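Local coordinates for protein carbohydrate kinase, pfkB family (Enterococcus faecalis, PDB 3KTN) that binds magnesium and probably phosphorylates the sugar acid 2-keto-3-deoxygluconate, as a member of the PfkB (ribokinase-like) carbohydrate kinase family, at residues 76-80 and 126-130; 8-12 and 108-113; 282-288 and 299-304. All blocks are in the same frame, centred on the assembly; numbering follows the deposited sequence.

Interaction 1 of 3, residues 76-80 and 126-130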
loop_
_atom_site.group_PDB
_atom_site.type_symbol
_atom_site.label_atom_id
_atom_site.label_comp_id
_atom_site.label_asym_id
_atom_site.label_seq_id
_atom_site.Cartn_x
_atom_site.Cartn_y
_atom_site.Cartn_z
ATOM N N SER A 76 18.366 -8.880 22.715
ATOM C CA SER A 76 19.175 -10.052 22.408
ATOM C C SER A 76 18.236 -11.247 22.304
ATOM O O SER A 76 17.319 -11.396 23.114
ATOM C CB SER A 76 20.192 -10.315 23.522
ATOM O OG SER A 76 20.834 -11.566 23.317
ATOM N N ASP A 77 18.475 -12.100 21.315
ATOM C CA ASP A 77 17.657 -13.284 21.109
ATOM C C ASP A 77 18.437 -14.541 21.512
ATOM O O ASP A 77 18.035 -15.655 21.185
ATOM C CB ASP A 77 17.257 -13.378 19.628
ATOM C CG ASP A 77 18.451 -13.637 18.720
ATOM O OD1 ASP A 77 19.584 -13.307 19.124
ATOM O OD2 ASP A 77 18.263 -14.159 17.602
ATOM N N GLN A 78 19.546 -14.357 22.221
ATOM C CA GLN A 78 20.385 -15.481 22.642
ATOM C C GLN A 78 19.639 -16.524 23.471
ATOM O O GLN A 78 19.883 -17.721 23.327
ATOM C CB GLN A 78 21.591 -14.974 23.438
ATOM C CG GLN A 78 21.223 -14.258 24.734
ATOM C CD GLN A 78 22.434 -13.700 25.463
ATOM O OE1 GLN A 78 23.390 -14.428 25.747
ATOM N NE2 GLN A 78 22.397 -12.407 25.775
ATOM N N TRP A 79 18.727 -16.078 24.330
ATOM C CA TRP A 79 17.982 -17.008 25.167
ATOM C C TRP A 79 16.596 -17.371 24.650
ATOM O O TRP A 79 15.744 -17.824 25.410
ATOM C CB TRP A 79 17.896 -16.477 26.603
ATOM C CG TRP A 79 19.256 -16.315 27.225
ATOM C CD1 TRP A 79 20.351 -17.108 27.015
ATOM C CD2 TRP A 79 19.670 -15.299 28.146
ATOM N NE1 TRP A 79 21.420 -16.647 27.739
ATOM C CE2 TRP A 79 21.035 -15.536 28.441
ATOM C CE3 TRP A 79 19.027 -14.208 28.744
ATOM C CZ2 TRP A 79 21.766 -14.725 29.319
ATOM C CZ3 TRP A 79 19.754 -13.400 29.618
ATOM C CH2 TRP A 79 21.112 -13.662 29.892
ATOM N N VAL A 80 16.368 -17.158 23.356
ATOM C CA VAL A 80 15.097 -17.523 22.741
ATOM C C VAL A 80 15.338 -18.910 22.156
ATOM O O VAL A 80 16.094 -19.047 21.197
ATOM C CB VAL A 80 14.709 -16.564 21.586
ATOM C CG1 VAL A 80 13.434 -17.052 20.923
ATOM C CG2 VAL A 80 14.524 -15.148 22.113
ATOM N N PHE A 126 21.268 -18.217 32.746
ATOM C CA PHE A 126 20.763 -16.891 32.401
ATOM C C PHE A 126 20.935 -15.916 33.551
ATOM O O PHE A 126 21.488 -14.827 33.374
ATOM C CB PHE A 126 19.280 -16.951 32.018
ATOM C CG PHE A 126 18.957 -18.000 30.995
ATOM C CD1 PHE A 126 19.910 -18.413 30.067
ATOM C CD2 PHE A 126 17.688 -18.567 30.948
ATOM C CE1 PHE A 126 19.603 -19.373 29.105
ATOM C CE2 PHE A 126 17.369 -19.528 29.987
ATOM C CZ PHE A 126 18.331 -19.932 29.064
ATOM N N LEU A 127 20.453 -16.311 34.726
ATOM C CA LEU A 127 20.539 -15.471 35.912
ATOM C C LEU A 127 21.965 -15.004 36.181
ATOM O O LEU A 127 22.181 -13.897 36.673
ATOM C CB LEU A 127 19.986 -16.225 37.123
ATOM C CG LEU A 127 18.470 -16.439 37.102
ATOM C CD1 LEU A 127 18.064 -17.430 38.183
ATOM C CD2 LEU A 127 17.769 -15.103 37.303
ATOM N N ALA A 128 22.938 -15.841 35.835
ATOM C CA ALA A 128 24.344 -15.511 36.043
ATOM C C ALA A 128 24.810 -14.327 35.199
ATOM O O ALA A 128 25.855 -13.738 35.472
ATOM C CB ALA A 128 25.214 -16.729 35.746
ATOM N N GLU A 129 24.037 -13.968 34.179
ATOM C CA GLU A 129 24.424 -12.860 33.316
ATOM C C GLU A 129 23.512 -11.638 33.360
ATOM O O GLU A 129 23.684 -10.707 32.575
ATOM C CB GLU A 129 24.551 -13.354 31.876
ATOM C CG GLU A 129 25.735 -14.281 31.659
ATOM C CD GLU A 129 25.780 -14.845 30.254
ATOM O OE1 GLU A 129 25.769 -14.048 29.287
ATOM O OE2 GLU A 129 25.827 -16.086 30.115
ATOM N N VAL A 130 22.551 -11.632 34.278
ATOM C CA VAL A 130 21.633 -10.502 34.398
ATOM C C VAL A 130 21.574 -9.997 35.832
ATOM O O VAL A 130 21.851 -10.744 36.769
ATOM C CB VAL A 130 20.202 -10.887 33.957
ATOM C CG1 VAL A 130 20.210 -11.334 32.505
ATOM C CG2 VAL A 130 19.652 -11.985 34.854
#

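Interaction 2 of 3, residues 8-12 and 108-113. With SO4 (sulfate ion), chain B.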
loop_
_atom_site.group_PDB
_atom_site.type_symbol
_atom_site.label_atom_id
_atom_site.label_comp_id
_atom_site.label_asym_id
_atom_site.label_seq_id
_atom_site.Cartn_x
_atom_site.Cartn_y
_atom_site.Cartn_z
ATOM N N PHE A 8 11.038 -12.810 31.230
ATOM C CA PHE A 8 10.548 -14.145 30.928
ATOM C C PHE A 8 9.128 -13.914 30.462
ATOM O O PHE A 8 8.282 -13.470 31.240
ATOM C CB PHE A 8 10.548 -15.024 32.183
ATOM C CG PHE A 8 9.977 -16.393 31.959
ATOM C CD1 PHE A 8 10.643 -17.319 31.163
ATOM C CD2 PHE A 8 8.760 -16.753 32.526
ATOM C CE1 PHE A 8 10.103 -18.585 30.932
ATOM C CE2 PHE A 8 8.211 -18.017 32.300
ATOM C CZ PHE A 8 8.883 -18.936 31.502
ATOM N N GLY A 9 8.857 -14.207 29.196
ATOM C CA GLY A 9 7.521 -13.965 28.703
ATOM C C GLY A 9 7.147 -14.533 27.355
ATOM O O GLY A 9 7.816 -15.402 26.795
ATOM N N GLU A 10 6.059 -13.985 26.834
ATOM C CA GLU A 10 5.462 -14.409 25.583
ATOM C C GLU A 10 5.613 -13.438 24.411
ATOM O O GLU A 10 5.594 -12.218 24.586
ATOM C CB GLU A 10 3.981 -14.646 25.854
ATOM C CG GLU A 10 3.122 -15.017 24.678
ATOM C CD GLU A 10 1.663 -14.710 24.964
ATOM O OE1 GLU A 10 0.788 -15.530 24.617
ATOM O OE2 GLU A 10 1.394 -13.632 25.542
ATOM N N VAL A 11 5.774 -14.002 23.218
ATOM C CA VAL A 11 5.862 -13.222 21.987
ATOM C C VAL A 11 4.562 -13.520 21.255
ATOM O O VAL A 11 4.180 -14.681 21.123
ATOM C CB VAL A 11 7.006 -13.679 21.060
ATOM C CG1 VAL A 11 6.849 -13.019 19.691
ATOM C CG2 VAL A 11 8.354 -13.313 21.659
HETATM N N MSE A 12 3.880 -12.479 20.794
HETATM C CA MSE A 12 2.630 -12.652 20.053
HETATM C C MSE A 12 2.660 -11.886 18.732
HETATM O O MSE A 12 3.381 -10.898 18.586
HETATM C CB MSE A 12 1.433 -12.131 20.855
HETATM C CG MSE A 12 0.896 -13.065 21.926
HETATM SE SE MSE A 12 -0.854 -12.459 22.518
HETATM C CE MSE A 12 -1.965 -13.536 21.371
ATOM N N ARG A 108 -3.838 -18.994 22.018
ATOM C CA ARG A 108 -2.656 -18.524 22.715
ATOM C C ARG A 108 -1.948 -19.611 23.530
ATOM O O ARG A 108 -0.724 -19.631 23.604
ATOM C CB ARG A 108 -3.073 -17.379 23.622
ATOM C CG ARG A 108 -1.996 -16.396 23.967
ATOM C CD ARG A 108 -2.658 -15.164 24.550
ATOM N NE ARG A 108 -1.697 -14.253 25.150
ATOM C CZ ARG A 108 -2.041 -13.161 25.817
ATOM N NH1 ARG A 108 -3.326 -12.850 25.968
ATOM N NH2 ARG A 108 -1.103 -12.382 26.326
ATOM N N HIS A 109 -2.710 -20.527 24.119
ATOM C CA HIS A 109 -2.107 -21.565 24.953
ATOM C C HIS A 109 -1.336 -22.674 24.242
ATOM O O HIS A 109 -0.496 -23.325 24.859
ATOM C CB HIS A 109 -3.163 -22.176 25.888
ATOM C CG HIS A 109 -4.270 -22.893 25.183
ATOM N ND1 HIS A 109 -4.111 -24.142 24.619
ATOM C CD2 HIS A 109 -5.562 -22.547 24.971
ATOM C CE1 HIS A 109 -5.258 -24.536 24.095
ATOM N NE2 HIS A 109 -6.156 -23.586 24.294
ATOM N N GLN A 110 -1.597 -22.886 22.955
ATOM C CA GLN A 110 -0.886 -23.923 22.209
ATOM C C GLN A 110 0.391 -23.379 21.563
ATOM O O GLN A 110 0.956 -24.006 20.671
ATOM C CB GLN A 110 -1.781 -24.506 21.115
ATOM C CG GLN A 110 -3.146 -24.981 21.578
ATOM C CD GLN A 110 -3.068 -26.172 22.503
ATOM O OE1 GLN A 110 -2.581 -26.069 23.632
ATOM N NE2 GLN A 110 -3.547 -27.320 22.030
ATOM N N SER A 111 0.851 -22.220 22.016
ATOM C CA SER A 111 2.058 -21.612 21.456
ATOM C C SER A 111 3.339 -22.274 21.954
ATOM O O SER A 111 3.326 -23.050 22.913
ATOM C CB SER A 111 2.110 -20.125 21.805
ATOM O OG SER A 111 2.281 -19.934 23.203
ATOM N N ALA A 112 4.442 -21.952 21.285
ATOM C CA ALA A 112 5.753 -22.467 21.644
ATOM C C ALA A 112 6.067 -22.127 23.102
ATOM O O ALA A 112 6.650 -22.932 23.829
ATOM C CB ALA A 112 6.810 -21.866 20.735
ATOM N N PHE A 113 5.685 -20.928 23.528
ATOM C CA PHE A 113 5.934 -20.509 24.900
ATOM C C PHE A 113 4.991 -21.233 25.862
ATOM O O PHE A 113 5.400 -21.649 26.942
ATOM C CB PHE A 113 5.734 -19.004 25.038
ATOM C CG PHE A 113 5.897 -18.493 26.443
ATOM C CD1 PHE A 113 7.125 -18.569 27.088
ATOM C CD2 PHE A 113 4.830 -17.888 27.102
ATOM C CE1 PHE A 113 7.292 -18.042 28.375
ATOM C CE2 PHE A 113 4.986 -17.359 28.389
ATOM C CZ PHE A 113 6.218 -17.434 29.023
HETATM S S SO4 B . -2.871 -9.502 27.537
HETATM O O1 SO4 B . -3.972 -9.528 28.518
HETATM O O2 SO4 B . -2.260 -8.164 27.519
HETATM O O3 SO4 B . -1.852 -10.500 27.908
HETATM O O4 SO4 B . -3.414 -9.839 26.211
#

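Interaction 3 of 3, residues 282-288 and 299-304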
loop_
_atom_site.group_PDB
_atom_site.type_symbol
_atom_site.label_atom_id
_atom_site.label_comp_id
_atom_site.label_asym_id
_atom_site.label_seq_id
_atom_site.Cartn_x
_atom_site.Cartn_y
_atom_site.Cartn_z
ATOM N N TYR A 282 5.090 2.663 30.531
ATOM C CA TYR A 282 5.154 3.268 31.861
ATOM C C TYR A 282 6.134 2.449 32.707
ATOM O O TYR A 282 7.029 2.999 33.355
ATOM C CB TYR A 282 3.781 3.264 32.536
ATOM C CG TYR A 282 3.800 3.906 33.911
ATOM C CD1 TYR A 282 3.932 5.286 34.048
ATOM C CD2 TYR A 282 3.718 3.130 35.073
ATOM C CE1 TYR A 282 3.982 5.890 35.300
ATOM C CE2 TYR A 282 3.769 3.722 36.346
ATOM C CZ TYR A 282 3.901 5.105 36.446
ATOM O OH TYR A 282 3.963 5.714 37.673
ATOM N N ALA A 283 5.964 1.130 32.684
ATOM C CA ALA A 283 6.834 0.235 33.438
ATOM C C ALA A 283 8.289 0.401 33.014
ATOM O O ALA A 283 9.192 0.420 33.857
ATOM C CB ALA A 283 6.395 -1.202 33.250
ATOM N N ALA A 284 8.520 0.529 31.711
ATOM C CA ALA A 284 9.880 0.701 31.206
ATOM C C ALA A 284 10.485 1.975 31.766
ATOM O O ALA A 284 11.675 2.023 32.076
ATOM C CB ALA A 284 9.883 0.751 29.680
ATOM N N GLY A 285 9.661 3.011 31.885
ATOM C CA GLY A 285 10.132 4.274 32.417
ATOM C C GLY A 285 10.473 4.151 33.894
ATOM O O GLY A 285 11.455 4.735 34.365
ATOM N N ILE A 286 9.652 3.401 34.628
ATOM C CA ILE A 286 9.875 3.189 36.056
ATOM C C ILE A 286 11.166 2.404 36.249
ATOM O O ILE A 286 12.024 2.793 37.038
ATOM C CB ILE A 286 8.712 2.395 36.706
ATOM C CG1 ILE A 286 7.425 3.229 36.695
ATOM C CG2 ILE A 286 9.086 1.990 38.125
ATOM C CD1 ILE A 286 7.560 4.620 37.314
ATOM N N LEU A 287 11.304 1.297 35.523
ATOM C CA LEU A 287 12.507 0.481 35.624
ATOM C C LEU A 287 13.750 1.270 35.244
ATOM O O LEU A 287 14.803 1.108 35.859
ATOM C CB LEU A 287 12.393 -0.767 34.743
ATOM C CG LEU A 287 11.350 -1.774 35.228
ATOM C CD1 LEU A 287 11.410 -3.056 34.412
ATOM C CD2 LEU A 287 11.613 -2.075 36.694
ATOM N N TYR A 288 13.637 2.123 34.229
ATOM C CA TYR A 288 14.781 2.921 33.807
ATOM C C TYR A 288 15.195 3.868 34.922
ATOM O O TYR A 288 16.386 4.059 35.172
ATOM C CB TYR A 288 14.463 3.755 32.564
ATOM C CG TYR A 288 15.670 4.534 32.100
ATOM C CD1 TYR A 288 16.790 3.875 31.592
ATOM C CD2 TYR A 288 15.728 5.922 32.236
ATOM C CE1 TYR A 288 17.942 4.579 31.235
ATOM C CE2 TYR A 288 16.872 6.632 31.883
ATOM C CZ TYR A 288 17.975 5.955 31.386
ATOM O OH TYR A 288 19.116 6.653 31.042
ATOM N N ALA A 299 11.475 9.652 38.590
ATOM C CA ALA A 299 11.103 8.412 37.929
ATOM C C ALA A 299 9.640 8.390 37.493
ATOM O O ALA A 299 9.332 7.993 36.366
ATOM C CB ALA A 299 11.383 7.232 38.842
ATOM N N VAL A 300 8.743 8.813 38.381
ATOM C CA VAL A 300 7.320 8.809 38.068
ATOM C C VAL A 300 6.977 9.857 37.006
ATOM O O VAL A 300 6.086 9.647 36.187
ATOM C CB VAL A 300 6.457 9.035 39.345
ATOM C CG1 VAL A 300 6.526 10.487 39.786
ATOM C CG2 VAL A 300 5.024 8.633 39.077
ATOM N N THR A 301 7.687 10.981 37.015
ATOM C CA THR A 301 7.451 12.027 36.024
ATOM C C THR A 301 7.910 11.539 34.647
ATOM O O THR A 301 7.197 11.668 33.653
ATOM C CB THR A 301 8.230 13.314 36.361
ATOM O OG1 THR A 301 7.651 13.935 37.513
ATOM C CG2 THR A 301 8.185 14.284 35.193
ATOM N N PHE A 302 9.112 10.978 34.609
ATOM C CA PHE A 302 9.691 10.465 33.383
ATOM C C PHE A 302 8.817 9.348 32.799
ATOM O O PHE A 302 8.510 9.349 31.607
ATOM C CB PHE A 302 11.087 9.927 33.678
ATOM C CG PHE A 302 11.794 9.373 32.480
ATOM C CD1 PHE A 302 12.608 10.185 31.697
ATOM C CD2 PHE A 302 11.660 8.034 32.141
ATOM C CE1 PHE A 302 13.279 9.669 30.590
ATOM C CE2 PHE A 302 12.327 7.508 31.035
ATOM C CZ PHE A 302 13.140 8.331 30.261
ATOM N N ALA A 303 8.414 8.408 33.650
ATOM C CA ALA A 303 7.596 7.274 33.236
ATOM C C ALA A 303 6.199 7.649 32.732
ATOM O O ALA A 303 5.696 7.040 31.785
ATOM C CB ALA A 303 7.487 6.276 34.383
ATOM N N THR A 304 5.573 8.638 33.363
ATOM C CA THR A 304 4.242 9.069 32.959
ATOM C C THR A 304 4.294 9.708 31.568
ATOM O O THR A 304 3.434 9.442 30.725
ATOM C CB THR A 304 3.638 10.070 33.980
ATOM O OG1 THR A 304 3.690 9.499 35.294
ATOM C CG2 THR A 304 2.180 10.371 33.645
#

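Interaction 1 of 3, residues 76-80 and 126-130
Trp79 and Phe126 meet through matching first torsions. In each, CG lies anti to the carbonyl carbon and beside the backbone N (chi1 -61° for Trp79, -50° for Phe126). The two side chains then run past each other in opposite directions. The benzene ring of Phe126 lies over the pyrrole part of the indole, with the ring centroids 4.0 Å apart. The planes are inclined by 35°, so the pair is oblique, neither a parallel stack nor a T-shape. The root of the Phe126 side chain covers the other half of the indole. Phe126 CB stands 4.0 Å from the centroid of the Trp79 six-membered ring, almost straight over the ring centre, a CH-pi contact. Phe126 therefore spans both rings of one indole face.

On the opposite face, Gln78 CD lies over the rim of the indole. Two residues close the far rim of the indole. CG1 of Val130 sits 3.6 Å from CZ3 of Trp79, and CB of Glu129 lies in the ring plane, 4.0 Å from CH2 of Trp79. No hydrogen bond crosses between the segments, so the contact rests on apolar packing.

Each backbone is folded by a local turn. Ser76 OG accepts from Gln78 N at 3.3 Å, which makes an ST turn. Type I turns follow from Asp77 to Val80 and from Leu127 to Val130. Asp77 is also held by a salt bridge to Arg71. On strand 50-57, Trp79 touches Ala52 and Phe126 touches Ile54. The contact is surface packing at the margin of the ribokinase-like alpha/beta fold, joining the loop before edge strand 80-82 to helix 123-127 and the turn from Leu127 to Val130.

Interaction 2 of 3, residues 8-12 and 108-113
Arg108 is held between two anions, Glu10 and a bound sulfate, while the selenium of Met12 lies over one face of its guanidinium. This is the loop between strand 4-8 of the large sheet of the ribokinase-like fold and strand 12-16 of the smaller sheet, meeting the loop after strand 101-105. Arg108 grips Glu10 side-on with two nitrogens. NE of Arg108 donates to Glu10 OE1 at 2.8 Å, and NH2 of Arg108 donates to Glu10 OE2 at 2.9 Å. Both oxygens use their syn lone pairs. The carboxylate and guanidinium planes are only 7° apart, so this salt bridge fixes the rotation of both groups. Arg108 is extended from CG to NE, which carries its guanidinium across to Glu10.

The sulfate probably comes from the crystallisation liquor. Its O3 accepts from Arg108 NH2 at 2.6 Å, and its O4 from Arg108 NH1 at 3.0 Å. NH2 thus serves both anions. Arg171 also binds the sulfate. Met12 SE is 3.3 Å from Arg108 NE, and the selenomethionine methyl packs on Arg108 CD.

The other end of the contact is aromatic. Phe113 points an edge at the face of Phe8 in an edge-to-face pair, with ring planes 60° apart and CE1 of Phe113 3.6 Å from CZ of Phe8. Tyr121 makes a second edge-to-face pair with Phe8. One face of Phe113 lies against the backbone of Gly9 and Glu10. Phe113 is buried, and CB of Glu10 lies 3.6 Å from CD2 of Phe113. A type I turn from Arg108 to Ser111 folds the second loop. There Ser111 OG donates to Arg108 O at 3.0 Å, with a C=O...donor angle of 168°.

Interaction 3 of 3, residues 282-288 and 299-304
Val300 O accepts two bonds from Thr304, one from its backbone N at 3.0 Å and one from its hydroxyl OG1 at 2.6 Å. The hydroxyl comes in tilted out of the carbonyl plane. Thr304 OG1 is also hydrogen-bonded to Ser265 OG. Thr304 OG1 lies at the ring edge of Tyr282, 3.6 Å from Tyr282 CE1. Tyr282 reaches the second helix because CG stands opposite the backbone N (chi1 -179°). Its ring runs alongside Val300 and Thr304, and Tyr282 OH ends 3.4 Å from Val300 CG2. The same hydroxyl makes a weak hydrogen bond to Tyr255 O.

These residues join helices 278-291 and 296-310 of the ribokinase-like fold. The short segments run nearly antiparallel, at 149°, with axes 7.7 Å apart. They come close where Gly285 faces Ala303, and the two CA atoms are 4.0 Å apart. Gly285 has no side chain to separate the backbones there. Ala303 CB fits against the Gly285 backbone, and Ile286 CD1 presses on Ala303 CB at 3.4 Å, tighter than usual van der Waals contact. Ile286 CG1 lies over one face of the Tyr282 ring, toward its rim.

At the other end, Tyr288 and Phe302 cross obliquely, with ring planes 33° apart. Phe47 meets both rings, and Trp294 makes an edge-to-face pair with each.

Interactions 2 and 3 are buried, while interaction 1 lies at the surface. Interactions 1 and 2 alternate along the chain and both pack on strand 50-57. Tyr121 also touches both, through Phe126 in one and through Phe8 and Phe113 in the other. Their centres are about 17 Å apart. Interaction 3 lies on the opposite side of the chain's centre from interaction 2, about 26 Å between centres, and joins two helices, where interaction 2 joins two loops. Only interaction 2 has a salt bridge across its segments. Interactions 1 and 3 have no hydrogen bond across and rely on apolar packing, by an indole in 76-80 and by close helix backbones in 282-288 with 299-304.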